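Local coordinates for putative uncharacterized protein (Helicobacter pylori, PDB 3TDG) that is a DsbG-type oxidoreductase with a thioredoxin fold, probably reducing or isomerising disulfide bonds in proteins, at residues 105-108 / 109-113. Sequence-based numbering, arbitrary orientation.
Sequences AETN and QKVQA
V111 sets its two methyls against the preceding turn through a chi1 of -49°, which places CG1 opposite the carbonyl carbon, beside the backbone N, and CG2 between N and C. CG1 meets T107 CG2 at 4.4 Å. The other methyl, CG2, rests on N108 O, 3.3 Å away. K110 takes the other course, with CG anti to its backbone N (chi1 177°), and the bend at chi3 leads the ammonium group back along the helix toward the hydroxyl side of T107. A water joins the two groups, donating to T107 OG1 at 2.5 Å and accepting a weak bond from K110 NZ at 3.3 Å. Both polar ends have further partners: T107 OG1 also bonds to the carbonyl of L103 one turn earlier, and K110 NZ forms a salt bridge with E51.

Four successive i to i+4 backbone bonds run through residues 105-112 of the long helix 98-129. V111 N lies nearly along the C=O axis of T107 (N to O 3.0 Å), whereas Q109 N is tilted 27° from the plane of the A105 carbonyl. Within the DsbG N-terminal domain the buried side of the helix, carrying T107, N108 and V111, packs across the antiparallel sheet, chiefly on V65 and P76 of its two inner strands; N108 ND2 adds a weak bond to the carbonyl of S90.

On the exposed side, Q109 runs extended alongside the carbonyl oxygen of A105, with CG 3.3 Å from A105 O. Its OE1 lies 3.2 Å from A105 O, acceptor against acceptor, so the two make no hydrogen bond. Q112, about one turn further on, lays its CG likewise against N108 O (3.1 Å); its side chain also lies next to a bound hexaethylene glycol, probably from the crystallisation liquor.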
ATOM      1  N   ALA A 105      20.584 -11.492   5.748  1.00 42.41           N
ATOM      2  CA  ALA A 105      19.723 -10.833   6.716  1.00 41.95           C
ATOM      3  C   ALA A 105      20.288  -9.495   7.170  1.00 41.75           C
ATOM      4  O   ALA A 105      19.563  -8.491   7.187  1.00 41.07           O
ATOM      5  CB  ALA A 105      19.442 -11.746   7.931  1.00 42.40           C
ATOM      6  N   GLU A 106      21.566  -9.490   7.543  1.00 41.54           N
ATOM      7  CA  GLU A 106      22.279  -8.270   7.935  1.00 42.37           C
ATOM      8  C   GLU A 106      22.296  -7.238   6.801  1.00 41.64           C
ATOM      9  O   GLU A 106      22.126  -6.040   7.029  1.00 40.43           O
ATOM     10  CB  GLU A 106      23.734  -8.592   8.311  1.00 42.70           C
ATOM     11  CG  GLU A 106      23.906  -9.274   9.671  1.00 47.05           C
ATOM     12  CD  GLU A 106      25.238 -10.011   9.838  1.00 52.93           C
ATOM     13  OE1 GLU A 106      25.497 -10.502  10.967  1.00 55.93           O
ATOM     14  OE2 GLU A 106      26.015 -10.119   8.856  1.00 56.12           O
ATOM     15  N   THR A 107      22.544  -7.730   5.589  1.00 41.47           N
ATOM     16  CA  THR A 107      22.627  -6.887   4.413  1.00 41.48           C
ATOM     17  C   THR A 107      21.261  -6.271   4.123  1.00 41.39           C
ATOM     18  O   THR A 107      21.157  -5.051   4.085  1.00 41.27           O
ATOM     19  CB  THR A 107      23.182  -7.662   3.236  1.00 41.54           C
ATOM     20  OG1 THR A 107      24.503  -8.114   3.587  1.00 41.84           O
ATOM     21  CG2 THR A 107      23.257  -6.786   1.993  1.00 41.56           C
ATOM     22  N   ASN A 108      20.230  -7.103   3.962  1.00 40.90           N
ATOM     23  CA  ASN A 108      18.872  -6.606   3.779  1.00 41.72           C
ATOM     24  C   ASN A 108      18.487  -5.543   4.817  1.00 41.74           C
ATOM     25  O   ASN A 108      18.024  -4.471   4.454  1.00 41.58           O
ATOM     26  CB  ASN A 108      17.845  -7.748   3.742  1.00 41.53           C
ATOM     27  CG  ASN A 108      17.936  -8.572   2.454  1.00 43.17           C
ATOM     28  OD1 ASN A 108      18.654  -8.207   1.519  1.00 45.64           O
ATOM     29  ND2 ASN A 108      17.223  -9.693   2.408  1.00 42.93           N
ATOM     30  N   GLN A 109      18.711  -5.827   6.097  1.00 41.19           N
ATOM     31  CA  GLN A 109      18.345  -4.897   7.157  1.00 41.68           C
ATOM     32  C   GLN A 109      19.136  -3.581   7.105  1.00 41.42           C
ATOM     33  O   GLN A 109      18.571  -2.519   7.334  1.00 41.21           O
ATOM     34  CB  GLN A 109      18.489  -5.574   8.520  1.00 41.93           C
ATOM     35  CG  GLN A 109      17.362  -6.597   8.761  1.00 43.75           C
ATOM     36  CD  GLN A 109      17.661  -7.570   9.886  1.00 45.42           C
ATOM     37  OE1 GLN A 109      17.651  -8.789   9.690  1.00 48.42           O
ATOM     38  NE2 GLN A 109      17.946  -7.041  11.063  1.00 44.50           N
ATOM     39  N   LYS A 110      20.427  -3.664   6.805  1.00 41.27           N
ATOM     40  CA  LYS A 110      21.278  -2.476   6.666  1.00 42.44           C
ATOM     41  C   LYS A 110      20.789  -1.561   5.512  1.00 42.09           C
ATOM     42  O   LYS A 110      20.565  -0.374   5.724  1.00 41.81           O
ATOM     43  CB  LYS A 110      22.741  -2.894   6.466  1.00 42.30           C
ATOM     44  CG  LYS A 110      23.699  -1.739   6.228  1.00 45.06           C
ATOM     45  CD  LYS A 110      25.146  -2.221   6.126  1.00 47.57           C
ATOM     46  CE  LYS A 110      25.375  -3.024   4.844  1.00 48.44           C
ATOM     47  NZ  LYS A 110      26.822  -3.309   4.727  1.00 49.99           N
ATOM     48  N   VAL A 111      20.591  -2.127   4.318  1.00 41.88           N
ATOM     49  CA  VAL A 111      20.089  -1.346   3.170  1.00 41.89           C
ATOM     50  C   VAL A 111      18.668  -0.795   3.394  1.00 42.80           C
ATOM     51  O   VAL A 111      18.369   0.322   2.988  1.00 42.38           O
ATOM     52  CB  VAL A 111      20.176  -2.105   1.795  1.00 41.69           C
ATOM     53  CG1 VAL A 111      21.564  -2.711   1.566  1.00 40.14           C
ATOM     54  CG2 VAL A 111      19.114  -3.151   1.667  1.00 40.13           C
ATOM     55  N   GLN A 112      17.798  -1.564   4.047  1.00 43.38           N
ATOM     56  CA  GLN A 112      16.453  -1.075   4.342  1.00 44.52           C
ATOM     57  C   GLN A 112      16.469   0.133   5.276  1.00 44.35           C
ATOM     58  O   GLN A 112      15.625   1.019   5.147  1.00 44.63           O
ATOM     59  CB  GLN A 112      15.554  -2.180   4.899  1.00 45.22           C
ATOM     60  CG  GLN A 112      15.213  -3.278   3.870  1.00 48.85           C
ATOM     61  CD  GLN A 112      14.191  -4.276   4.389  1.00 52.50           C
ATOM     62  OE1 GLN A 112      14.224  -4.671   5.552  1.00 56.50           O
ATOM     63  NE2 GLN A 112      13.286  -4.688   3.527  1.00 53.09           N
ATOM     64  N   ALA A 113      17.429   0.174   6.201  1.00 44.06           N
ATOM     65  CA  ALA A 113      17.576   1.313   7.109  1.00 43.86           C
ATOM     66  C   ALA A 113      18.134   2.538   6.382  1.00 43.79           C
ATOM     67  O   ALA A 113      17.638   3.649   6.574  1.00 43.70           O
ATOM     68  CB  ALA A 113      18.451   0.954   8.308  1.00 44.17           C
TER
HETATM   69  O   HOH W   1      26.386  -6.573   4.283  1.00 64.47           O